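PDB 2VVF: major capsid protein P2 from Pseudoalteromonas phage pm2, which builds the outer shell of the virion as its major capsid protein, a homotrimer whose subunits each have a double jelly-roll fold. Local coordinates for residues A[71-75]-A[86-90]; A[206-212]-A[220-226]; A[166-172]-A[229-235]. All blocks are in the same frame, centred on the assembly; numbering follows the deposited sequence.

Interaction 1: A[71-75]-A[86-90]; sequences RHKRK and VRPEM
Arg74 and Glu89 join two loops through a bidentate, side-on salt bridge. One loop leaves helix 63-71 by a Schellman motif, with Lys73 at positive phi; the other makes a type I beta turn from Arg87 to Met90. Both loops belong to the N-terminal jelly roll. From CG to NE the Arg74 side chain is extended, and it crosses Glu89 at about a right angle. Its NE donates to Glu89 OE2 at 2.9 Å and its NH2 to Glu89 OE1 at 3.0 Å. Both oxygens are met on their syn sides, yet the guanidinium and carboxylate planes are 40° apart, so the pair is twisted instead of flat. A bend about CB-CG (chi2 77°) brings the Glu89 carboxylate over the His72 ring, their planes 25° apart, with OE1 above one face near the rim and OE2 3.3 Å from His72 CB. Arg71 NE lies over the opposite face of that ring. The imidazole in turn puts its CD2 over the centre of the Arg74 guanidinium, while ND1 pairs with Lys212. Asn69 holds Arg74 NH1, a further restraint on the rotation of the guanidinium. Pro88 CD packs obliquely against the guanidinium, 3.7 Å from Arg74 NH2. Farther along, Arg87 bends at chi3 and sets its guanidinium almost perpendicular to the His72 ring. Arg87 NH1 bonds to Thr145 OG1, and one water joins Arg71 to Arg87, accepting from Arg71 NH2 at 2.8 Å and, weakly, from Arg87 NH2 at 3.1 Å.

Interaction 2: A[206-212]-A[220-226]; sequences ILEQYGK and TIDFMLE
The carbonyl oxygen of Leu207, whose side chain packs against Thr220, Asp222 and Leu225, accepts two backbone N-H groups from opposite faces of its plane: Tyr210 N at 2.9 Å and Lys212 N at 3.3 Å. The second, together with Gly211 N to Glu208 O, makes the Schellman motif that ends helix 200-209, with Gly211 as its positive-phi C-prime residue. The helix end meets the chain leaving strand 218-222 in the C-terminal jelly roll, and Leu225 fills the junction. Its CD1 meets Ile206 CG2 at 3.8 Å and its CD2 meets Leu207 CD2 at 3.9 Å. Leu225 CB lies over one face of the Tyr210 ring, 4.0 Å from the centroid and 18° off the normal, a CH-pi contact. With Tyr210 CG anti to its carbonyl carbon (chi1 -70°), the phenol runs alongside Glu226, and its OH bonds to Arg2 and Gln134 of the third subunit; Glu226 pairs there with Arg102. Leu207 straddles the strand end: CD1 rests on Thr220 and CD2 on Asp222 CB, 3.8 Å away. Asp222 OD1 takes Met224 N at 3.0 Å on its anti side, an Asx turn that bends the chain after the strand. OD2 forms a salt bridge with Arg71, and the methylenes of Lys212 cross beside this oxygen on the way to His72, which NZ meets. The interface itself is therefore held by apolar packing, while several polar ends turn to the N-terminal jelly roll (Asp222, Lys212) or a neighbouring subunit (Tyr210, Glu226). Within the chain, Asp222 probably offsets the charge of Arg71 and Lys212.

Interaction 3: A[166-172]-A[229-235]; sequences RPVGYRI and VYQSVLL
Leu235 sits at the apolar centre, wedged by its two methyls between the turn and the strand of segment 166-172. CD1 lies against Pro167 CD at 3.6 Å, while CD2 meets Ile172 CD1 at 3.8 Å and reaches Arg166 CG on another side. Next to it, the beta carbons of Ile172 and Val233 face each other on the buried side of the sheet, where Phe187 and Ile189 add to the packing round Val233. These residues form a short antiparallel pairing at the start of strand 171-178, within one sheet of the C-terminal jelly roll. Ile172 and Val233 are the hydrogen-bonded pair: Ile172 N meets Val233 O in the carbonyl plane on a lone pair, and Val233 N returns to Ile172 O at 3.0 Å. Arg171 and Leu234 are the neighbouring non-hydrogen-bonded pair, their side chains on the other face. Past them Leu235 N donates to Tyr170 O at 2.9 Å, nearly along the C=O axis. The type II turn from Pro167 to Tyr170 closes the end, where Gly169 N makes a weak bond to Leu235 O. Arg171 leads to the polar edge. Extended from CG to NE, it lays one face of its guanidinium over Leu234 CB and gives NH1 to Ser232 OG at 3.1 Å, with the oxygen 16° out of the guanidinium plane. Ser232 OG sits between its backbone N and carbonyl carbon (chi1 64°), from where it donates to Val229 O at 2.6 Å. That carbonyl closes the 3-10 turn 229-231 by accepting Ser232 N as well.

In the fold
Interaction 1 belongs to the N-terminal jelly roll and interactions 2 and 3 to the C-terminal one, with interaction 2 nested inside the loop that interaction 3 closes. Strands 218-222 and 233-234 both pair with strand 171-178, so interactions 2 and 3 serve one sheet; Phe223 packs on Ile172 and Val233 between them. Interactions 1 and 2 are buried and meet across the two jelly rolls through charged side chains. Interaction 3 is only partly buried and combines backbone pairing with a leucine-centred apolar core and an arginine at its more exposed edge, whereas charge dominates interaction 1 and apolar packing interaction 2. Met90 on Val229 links interactions 1 and 3, and the third subunit reaches both 2 and 3.

Interaction 1: A[71-75]-A[86-90]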
loop_
_atom_site.group_PDB
_atom_site.type_symbol
_atom_site.label_atom_id
_atom_site.label_comp_id
_atom_site.label_asym_id
_atom_site.label_seq_id
_atom_site.Cartn_x
_atom_site.Cartn_y
_atom_site.Cartn_z
ATOM N N ARG A 71 12.201 -6.826 7.487
ATOM C CA ARG A 71 12.749 -5.721 6.704
ATOM C C ARG A 71 11.746 -5.136 5.713
ATOM O O ARG A 71 11.702 -3.922 5.507
ATOM C CB ARG A 71 14.011 -6.163 5.963
ATOM C CG ARG A 71 15.004 -5.044 5.727
ATOM C CD ARG A 71 16.146 -5.507 4.848
ATOM N NE ARG A 71 15.714 -5.744 3.474
ATOM C CZ ARG A 71 15.406 -4.781 2.611
ATOM N NH1 ARG A 71 15.477 -3.507 2.977
ATOM N NH2 ARG A 71 15.025 -5.091 1.381
ATOM N N HIS A 72 10.957 -6.006 5.087
ATOM C CA HIS A 72 9.958 -5.577 4.113
ATOM C C HIS A 72 8.648 -5.231 4.803
ATOM O O HIS A 72 7.657 -4.900 4.148
ATOM C CB HIS A 72 9.720 -6.673 3.078
ATOM C CG HIS A 72 10.894 -6.925 2.186
ATOM N ND1 HIS A 72 11.301 -6.029 1.221
ATOM C CD2 HIS A 72 11.747 -7.974 2.110
ATOM C CE1 HIS A 72 12.352 -6.517 0.586
ATOM N NE2 HIS A 72 12.644 -7.695 1.106
ATOM N N LYS A 73 8.650 -5.320 6.130
ATOM C CA LYS A 73 7.468 -5.029 6.930
ATOM C C LYS A 73 6.343 -6.010 6.637
ATOM O O LYS A 73 5.172 -5.631 6.600
ATOM C CB LYS A 73 6.999 -3.593 6.708
ATOM C CG LYS A 73 7.943 -2.546 7.272
ATOM C CD LYS A 73 7.181 -1.442 7.977
ATOM C CE LYS A 73 8.129 -0.429 8.590
ATOM N NZ LYS A 73 7.623 0.959 8.430
ATOM N N ARG A 74 6.701 -7.271 6.429
ATOM C CA ARG A 74 5.711 -8.309 6.177
ATOM C C ARG A 74 5.150 -8.769 7.519
ATOM O O ARG A 74 5.788 -8.590 8.557
ATOM C CB ARG A 74 6.345 -9.492 5.439
ATOM C CG ARG A 74 6.800 -9.179 4.025
ATOM C CD ARG A 74 7.801 -10.214 3.545
ATOM N NE ARG A 74 8.179 -10.009 2.150
ATOM C CZ ARG A 74 9.202 -10.616 1.559
ATOM N NH1 ARG A 74 9.951 -11.470 2.242
ATOM N NH2 ARG A 74 9.477 -10.369 0.286
ATOM N N LYS A 75 3.958 -9.355 7.499
ATOM C CA LYS A 75 3.322 -9.821 8.725
ATOM C C LYS A 75 4.175 -10.847 9.465
ATOM O O LYS A 75 4.492 -11.912 8.934
ATOM C CB LYS A 75 1.934 -10.394 8.431
ATOM C CG LYS A 75 1.167 -10.835 9.666
ATOM C CD LYS A 75 1.186 -9.767 10.746
ATOM C CE LYS A 75 0.507 -10.260 12.013
ATOM N NZ LYS A 75 0.787 -9.379 13.176
ATOM N N VAL A 86 7.053 -15.501 -3.639
ATOM C CA VAL A 86 6.420 -14.405 -4.355
ATOM C C VAL A 86 6.749 -13.147 -3.555
ATOM O O VAL A 86 6.545 -13.107 -2.340
ATOM C CB VAL A 86 4.895 -14.613 -4.449
ATOM C CG1 VAL A 86 4.191 -13.300 -4.760
ATOM C CG2 VAL A 86 4.563 -15.672 -5.488
ATOM N N ARG A 87 7.299 -12.138 -4.225
ATOM C CA ARG A 87 7.667 -10.894 -3.554
ATOM C C ARG A 87 6.538 -9.869 -3.621
ATOM O O ARG A 87 6.296 -9.256 -4.659
ATOM C CB ARG A 87 8.969 -10.338 -4.134
ATOM C CG ARG A 87 10.128 -11.329 -4.062
ATOM C CD ARG A 87 11.433 -10.704 -4.519
ATOM N NE ARG A 87 11.892 -9.666 -3.601
ATOM C CZ ARG A 87 13.037 -9.716 -2.926
ATOM N NH1 ARG A 87 13.847 -10.755 -3.064
ATOM N NH2 ARG A 87 13.371 -8.723 -2.114
ATOM N N PRO A 88 5.840 -9.709 -2.501
ATOM C CA PRO A 88 4.691 -8.807 -2.403
ATOM C C PRO A 88 4.994 -7.327 -2.632
ATOM O O PRO A 88 4.091 -6.544 -2.929
ATOM C CB PRO A 88 4.199 -9.019 -0.964
ATOM C CG PRO A 88 4.831 -10.306 -0.507
ATOM C CD PRO A 88 6.138 -10.371 -1.220
ATOM N N GLU A 89 6.256 -6.943 -2.475
ATOM C CA GLU A 89 6.655 -5.547 -2.628
ATOM C C GLU A 89 6.940 -5.154 -4.076
ATOM O O GLU A 89 7.152 -3.977 -4.381
ATOM C CB GLU A 89 7.875 -5.245 -1.754
ATOM C CG GLU A 89 7.672 -5.547 -0.278
ATOM C CD GLU A 89 7.754 -7.030 0.035
ATOM O OE1 GLU A 89 8.337 -7.781 -0.775
ATOM O OE2 GLU A 89 7.235 -7.441 1.094
ATOM N N MET A 90 6.950 -6.143 -4.965
ATOM C CA MET A 90 7.230 -5.897 -6.375
ATOM C C MET A 90 6.207 -4.984 -7.041
ATOM O O MET A 90 5.007 -5.080 -6.779
ATOM C CB MET A 90 7.332 -7.218 -7.142
ATOM C CG MET A 90 8.450 -8.132 -6.667
ATOM S SD MET A 90 9.998 -7.258 -6.371
ATOM C CE MET A 90 10.472 -6.819 -8.034
HETATM O O HOH W 1 15.429 -7.259 -0.315
#

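Interaction 2: A[206-212]-A[220-226]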
loop_
_atom_site.group_PDB
_atom_site.type_symbol
_atom_site.label_atom_id
_atom_site.label_comp_id
_atom_site.label_asym_id
_atom_site.label_seq_id
_atom_site.Cartn_x
_atom_site.Cartn_y
_atom_site.Cartn_z
ATOM N N ILE A 206 16.681 6.623 4.180
ATOM C CA ILE A 206 16.162 6.331 2.849
ATOM C C ILE A 206 15.414 5.000 2.860
ATOM O O ILE A 206 14.363 4.863 2.233
ATOM C CB ILE A 206 17.276 6.345 1.787
ATOM C CG1 ILE A 206 17.959 7.714 1.751
ATOM C CG2 ILE A 206 16.706 6.011 0.423
ATOM C CD1 ILE A 206 19.280 7.722 1.008
ATOM N N LEU A 207 15.954 4.026 3.586
ATOM C CA LEU A 207 15.324 2.715 3.690
ATOM C C LEU A 207 13.919 2.863 4.267
ATOM O O LEU A 207 12.942 2.410 3.670
ATOM C CB LEU A 207 16.157 1.787 4.580
ATOM C CG LEU A 207 17.428 1.176 3.986
ATOM C CD1 LEU A 207 18.235 0.483 5.071
ATOM C CD2 LEU A 207 17.099 0.209 2.859
ATOM N N GLU A 208 13.828 3.496 5.432
ATOM C CA GLU A 208 12.546 3.715 6.094
ATOM C C GLU A 208 11.620 4.551 5.218
ATOM O O GLU A 208 10.398 4.418 5.280
ATOM C CB GLU A 208 12.756 4.422 7.434
ATOM C CG GLU A 208 13.534 3.610 8.453
ATOM C CD GLU A 208 13.727 4.351 9.760
ATOM O OE1 GLU A 208 14.262 5.478 9.732
ATOM O OE2 GLU A 208 13.333 3.810 10.814
ATOM N N GLN A 209 12.214 5.419 4.406
ATOM C CA GLN A 209 11.457 6.285 3.511
ATOM C C GLN A 209 10.656 5.466 2.503
ATOM O O GLN A 209 9.689 5.957 1.916
ATOM C CB GLN A 209 12.407 7.231 2.775
ATOM C CG GLN A 209 11.755 8.490 2.244
ATOM C CD GLN A 209 12.673 9.261 1.317
ATOM O OE1 GLN A 209 12.723 9.004 0.116
ATOM N NE2 GLN A 209 13.427 10.197 1.878
ATOM N N TYR A 210 11.065 4.216 2.305
ATOM C CA TYR A 210 10.391 3.338 1.354
ATOM C C TYR A 210 9.622 2.190 2.007
ATOM O O TYR A 210 9.350 1.173 1.372
ATOM C CB TYR A 210 11.368 2.830 0.292
ATOM C CG TYR A 210 11.815 3.917 -0.653
ATOM C CD1 TYR A 210 11.098 4.195 -1.809
ATOM C CD2 TYR A 210 12.907 4.720 -0.351
ATOM C CE1 TYR A 210 11.480 5.212 -2.660
ATOM C CE2 TYR A 210 13.297 5.742 -1.194
ATOM C CZ TYR A 210 12.580 5.983 -2.349
ATOM O OH TYR A 210 12.965 6.996 -3.194
ATOM N N GLY A 211 9.246 2.381 3.270
ATOM C CA GLY A 211 8.456 1.393 4.002
ATOM C C GLY A 211 9.242 0.190 4.518
ATOM O O GLY A 211 8.651 -0.816 4.913
ATOM N N LYS A 212 10.568 0.294 4.522
ATOM C CA LYS A 212 11.412 -0.793 5.007
ATOM C C LYS A 212 11.785 -0.585 6.469
ATOM O O LYS A 212 11.823 0.543 6.957
ATOM C CB LYS A 212 12.684 -0.916 4.162
ATOM C CG LYS A 212 12.444 -0.955 2.664
ATOM C CD LYS A 212 11.774 -2.250 2.240
ATOM C CE LYS A 212 11.442 -2.231 0.758
ATOM N NZ LYS A 212 10.444 -3.271 0.394
ATOM N N THR A 220 21.991 -2.133 5.131
ATOM C CA THR A 220 21.332 -2.638 3.936
ATOM C C THR A 220 21.435 -1.706 2.736
ATOM O O THR A 220 21.122 -0.516 2.825
ATOM C CB THR A 220 19.862 -3.008 4.221
ATOM O OG1 THR A 220 19.812 -4.133 5.109
ATOM C CG2 THR A 220 19.134 -3.347 2.929
ATOM N N ILE A 221 21.857 -2.268 1.608
ATOM C CA ILE A 221 21.947 -1.528 0.358
ATOM C C ILE A 221 20.860 -2.070 -0.561
ATOM O O ILE A 221 21.087 -3.011 -1.323
ATOM C CB ILE A 221 23.337 -1.649 -0.282
ATOM C CG1 ILE A 221 24.371 -0.874 0.537
ATOM C CG2 ILE A 221 23.306 -1.149 -1.721
ATOM C CD1 ILE A 221 25.794 -1.071 0.065
ATOM N N ASP A 222 19.665 -1.503 -0.437
ATOM C CA ASP A 222 18.508 -1.927 -1.217
ATOM C C ASP A 222 18.523 -1.323 -2.617
ATOM O O ASP A 222 18.454 -0.104 -2.775
ATOM C CB ASP A 222 17.224 -1.522 -0.489
ATOM C CG ASP A 222 16.070 -2.453 -0.782
ATOM O OD1 ASP A 222 15.987 -2.962 -1.920
ATOM O OD2 ASP A 222 15.235 -2.660 0.123
ATOM N N PHE A 223 18.606 -2.182 -3.629
ATOM C CA PHE A 223 18.626 -1.731 -5.019
ATOM C C PHE A 223 17.232 -1.786 -5.639
ATOM O O PHE A 223 17.062 -1.503 -6.824
ATOM C CB PHE A 223 19.592 -2.582 -5.849
ATOM C CG PHE A 223 21.029 -2.457 -5.431
ATOM C CD1 PHE A 223 21.709 -1.259 -5.586
ATOM C CD2 PHE A 223 21.709 -3.543 -4.906
ATOM C CE1 PHE A 223 23.038 -1.145 -5.206
ATOM C CE2 PHE A 223 23.035 -3.436 -4.528
ATOM C CZ PHE A 223 23.699 -2.235 -4.677
ATOM N N MET A 224 16.242 -2.159 -4.836
ATOM C CA MET A 224 14.864 -2.257 -5.309
ATOM C C MET A 224 13.903 -1.544 -4.367
ATOM O O MET A 224 12.807 -2.035 -4.094
ATOM C CB MET A 224 14.451 -3.727 -5.449
ATOM C CG MET A 224 15.145 -4.465 -6.580
ATOM S SD MET A 224 14.275 -5.970 -7.053
ATOM C CE MET A 224 13.925 -6.679 -5.441
ATOM N N LEU A 225 14.321 -0.383 -3.872
ATOM C CA LEU A 225 13.512 0.398 -2.940
ATOM C C LEU A 225 12.116 0.734 -3.470
ATOM O O LEU A 225 11.144 0.757 -2.713
ATOM C CB LEU A 225 14.257 1.668 -2.519
ATOM C CG LEU A 225 15.397 1.468 -1.517
ATOM C CD1 LEU A 225 16.307 2.687 -1.473
ATOM C CD2 LEU A 225 14.853 1.151 -0.131
ATOM N N GLU A 226 12.019 0.987 -4.770
ATOM C CA GLU A 226 10.741 1.320 -5.393
ATOM C C GLU A 226 9.918 0.079 -5.728
ATOM O O GLU A 226 8.737 0.180 -6.061
ATOM C CB GLU A 226 10.965 2.127 -6.670
ATOM C CG GLU A 226 11.524 3.518 -6.450
ATOM C CD GLU A 226 11.725 4.259 -7.753
ATOM O OE1 GLU A 226 12.668 3.914 -8.494
ATOM O OE2 GLU A 226 10.912 5.156 -8.057
#

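Interaction 3: A[166-172]-A[229-235]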
loop_
_atom_site.group_PDB
_atom_site.type_symbol
_atom_site.label_atom_id
_atom_site.label_comp_id
_atom_site.label_asym_id
_atom_site.label_seq_id
_atom_site.Cartn_x
_atom_site.Cartn_y
_atom_site.Cartn_z
ATOM N N ARG A 166 29.852 -12.618 -9.416
ATOM C CA ARG A 166 29.124 -11.857 -10.424
ATOM C C ARG A 166 28.581 -12.754 -11.531
ATOM O O ARG A 166 28.965 -12.620 -12.691
ATOM C CB ARG A 166 30.017 -10.770 -11.028
ATOM C CG ARG A 166 30.300 -9.601 -10.099
ATOM C CD ARG A 166 30.813 -8.396 -10.870
ATOM N NE ARG A 166 32.238 -8.168 -10.650
ATOM C CZ ARG A 166 33.161 -8.235 -11.604
ATOM N NH1 ARG A 166 32.811 -8.527 -12.849
ATOM N NH2 ARG A 166 34.436 -8.011 -11.314
ATOM N N PRO A 167 27.682 -13.666 -11.170
ATOM C CA PRO A 167 27.081 -14.568 -12.149
ATOM C C PRO A 167 26.494 -13.766 -13.307
ATOM O O PRO A 167 25.692 -12.856 -13.102
ATOM C CB PRO A 167 25.968 -15.265 -11.355
ATOM C CG PRO A 167 25.752 -14.413 -10.141
ATOM C CD PRO A 167 27.084 -13.823 -9.835
ATOM N N VAL A 168 26.918 -14.095 -14.522
ATOM C CA VAL A 168 26.466 -13.384 -15.714
ATOM C C VAL A 168 24.971 -13.531 -15.987
ATOM O O VAL A 168 24.430 -14.636 -15.974
ATOM C CB VAL A 168 27.304 -13.772 -16.947
ATOM C CG1 VAL A 168 26.779 -13.069 -18.190
ATOM C CG2 VAL A 168 28.774 -13.437 -16.717
ATOM N N GLY A 169 24.313 -12.407 -16.258
ATOM C CA GLY A 169 22.886 -12.407 -16.563
ATOM C C GLY A 169 22.023 -12.257 -15.316
ATOM O O GLY A 169 20.836 -11.943 -15.404
ATOM N N TYR A 170 22.624 -12.488 -14.155
ATOM C CA TYR A 170 21.910 -12.379 -12.890
ATOM C C TYR A 170 21.859 -10.932 -12.415
ATOM O O TYR A 170 22.526 -10.062 -12.974
ATOM C CB TYR A 170 22.575 -13.259 -11.828
ATOM C CG TYR A 170 22.315 -14.736 -12.015
ATOM C CD1 TYR A 170 21.496 -15.433 -11.138
ATOM C CD2 TYR A 170 22.879 -15.432 -13.076
ATOM C CE1 TYR A 170 21.250 -16.784 -11.308
ATOM C CE2 TYR A 170 22.641 -16.782 -13.254
ATOM C CZ TYR A 170 21.826 -17.454 -12.367
ATOM O OH TYR A 170 21.582 -18.799 -12.542
ATOM N N ARG A 171 21.064 -10.683 -11.381
ATOM C CA ARG A 171 20.928 -9.345 -10.818
ATOM C C ARG A 171 21.140 -9.387 -9.312
ATOM O O ARG A 171 21.137 -10.457 -8.706
ATOM C CB ARG A 171 19.533 -8.783 -11.100
ATOM C CG ARG A 171 19.171 -8.672 -12.569
ATOM C CD ARG A 171 17.935 -7.805 -12.747
ATOM N NE ARG A 171 17.880 -7.175 -14.064
ATOM C CZ ARG A 171 18.070 -5.877 -14.280
ATOM N NH1 ARG A 171 18.332 -5.063 -13.267
ATOM N NH2 ARG A 171 17.998 -5.394 -15.511
ATOM N N ILE A 172 21.301 -8.214 -8.714
ATOM C CA ILE A 172 21.461 -8.105 -7.272
ATOM C C ILE A 172 20.378 -7.184 -6.732
ATOM O O ILE A 172 20.352 -5.994 -7.043
ATOM C CB ILE A 172 22.862 -7.607 -6.879
ATOM C CG1 ILE A 172 23.924 -8.626 -7.299
ATOM C CG2 ILE A 172 22.930 -7.355 -5.378
ATOM C CD1 ILE A 172 25.341 -8.169 -7.031
ATOM N N VAL A 229 12.107 -4.098 -10.339
ATOM C CA VAL A 229 13.169 -5.077 -10.542
ATOM C C VAL A 229 14.289 -4.549 -11.435
ATOM O O VAL A 229 15.428 -5.002 -11.345
ATOM C CB VAL A 229 12.610 -6.413 -11.072
ATOM C CG1 VAL A 229 12.119 -6.259 -12.505
ATOM C CG2 VAL A 229 13.660 -7.505 -10.979
ATOM N N TYR A 230 13.954 -3.591 -12.296
ATOM C CA TYR A 230 14.918 -3.012 -13.228
ATOM C C TYR A 230 15.863 -2.021 -12.562
ATOM O O TYR A 230 16.743 -1.455 -13.212
ATOM C CB TYR A 230 14.192 -2.320 -14.382
ATOM C CG TYR A 230 13.552 -3.270 -15.362
ATOM C CD1 TYR A 230 14.311 -3.910 -16.334
ATOM C CD2 TYR A 230 12.186 -3.523 -15.322
ATOM C CE1 TYR A 230 13.729 -4.778 -17.238
ATOM C CE2 TYR A 230 11.593 -4.391 -16.223
ATOM C CZ TYR A 230 12.369 -5.013 -17.179
ATOM O OH TYR A 230 11.785 -5.874 -18.081
ATOM N N GLN A 231 15.666 -1.797 -11.269
ATOM C CA GLN A 231 16.506 -0.868 -10.525
ATOM C C GLN A 231 17.649 -1.638 -9.878
ATOM O O GLN A 231 18.635 -1.053 -9.429
ATOM C CB GLN A 231 15.690 -0.142 -9.452
ATOM C CG GLN A 231 14.892 1.052 -9.956
ATOM C CD GLN A 231 15.393 1.584 -11.285
ATOM O OE1 GLN A 231 16.462 2.188 -11.361
ATOM N NE2 GLN A 231 14.602 1.394 -12.334
ATOM N N SER A 232 17.504 -2.957 -9.832
ATOM C CA SER A 232 18.518 -3.819 -9.243
ATOM C C SER A 232 19.780 -3.837 -10.099
ATOM O O SER A 232 19.758 -3.449 -11.266
ATOM C CB SER A 232 17.977 -5.241 -9.074
ATOM O OG SER A 232 17.691 -5.826 -10.331
ATOM N N VAL A 233 20.879 -4.291 -9.507
ATOM C CA VAL A 233 22.153 -4.362 -10.209
ATOM C C VAL A 233 22.170 -5.492 -11.236
ATOM O O VAL A 233 22.040 -6.666 -10.887
ATOM C CB VAL A 233 23.330 -4.498 -9.221
ATOM C CG1 VAL A 233 24.645 -4.644 -9.974
ATOM C CG2 VAL A 233 23.375 -3.311 -8.270
ATOM N N LEU A 234 22.342 -5.133 -12.504
ATOM C CA LEU A 234 22.417 -6.123 -13.570
ATOM C C LEU A 234 23.870 -6.539 -13.753
ATOM O O LEU A 234 24.696 -5.756 -14.220
ATOM C CB LEU A 234 21.869 -5.560 -14.882
ATOM C CG LEU A 234 22.044 -6.487 -16.090
ATOM C CD1 LEU A 234 21.497 -7.875 -15.787
ATOM C CD2 LEU A 234 21.382 -5.905 -17.329
ATOM N N LEU A 235 24.183 -7.767 -13.356
ATOM C CA LEU A 235 25.544 -8.273 -13.459
ATOM C C LEU A 235 25.975 -8.481 -14.908
ATOM O O LEU A 235 26.054 -9.608 -15.397
ATOM C CB LEU A 235 25.710 -9.542 -12.626
ATOM C CG LEU A 235 25.541 -9.306 -11.120
ATOM C CD1 LEU A 235 25.573 -10.614 -10.349
ATOM C CD2 LEU A 235 26.603 -8.350 -10.601
#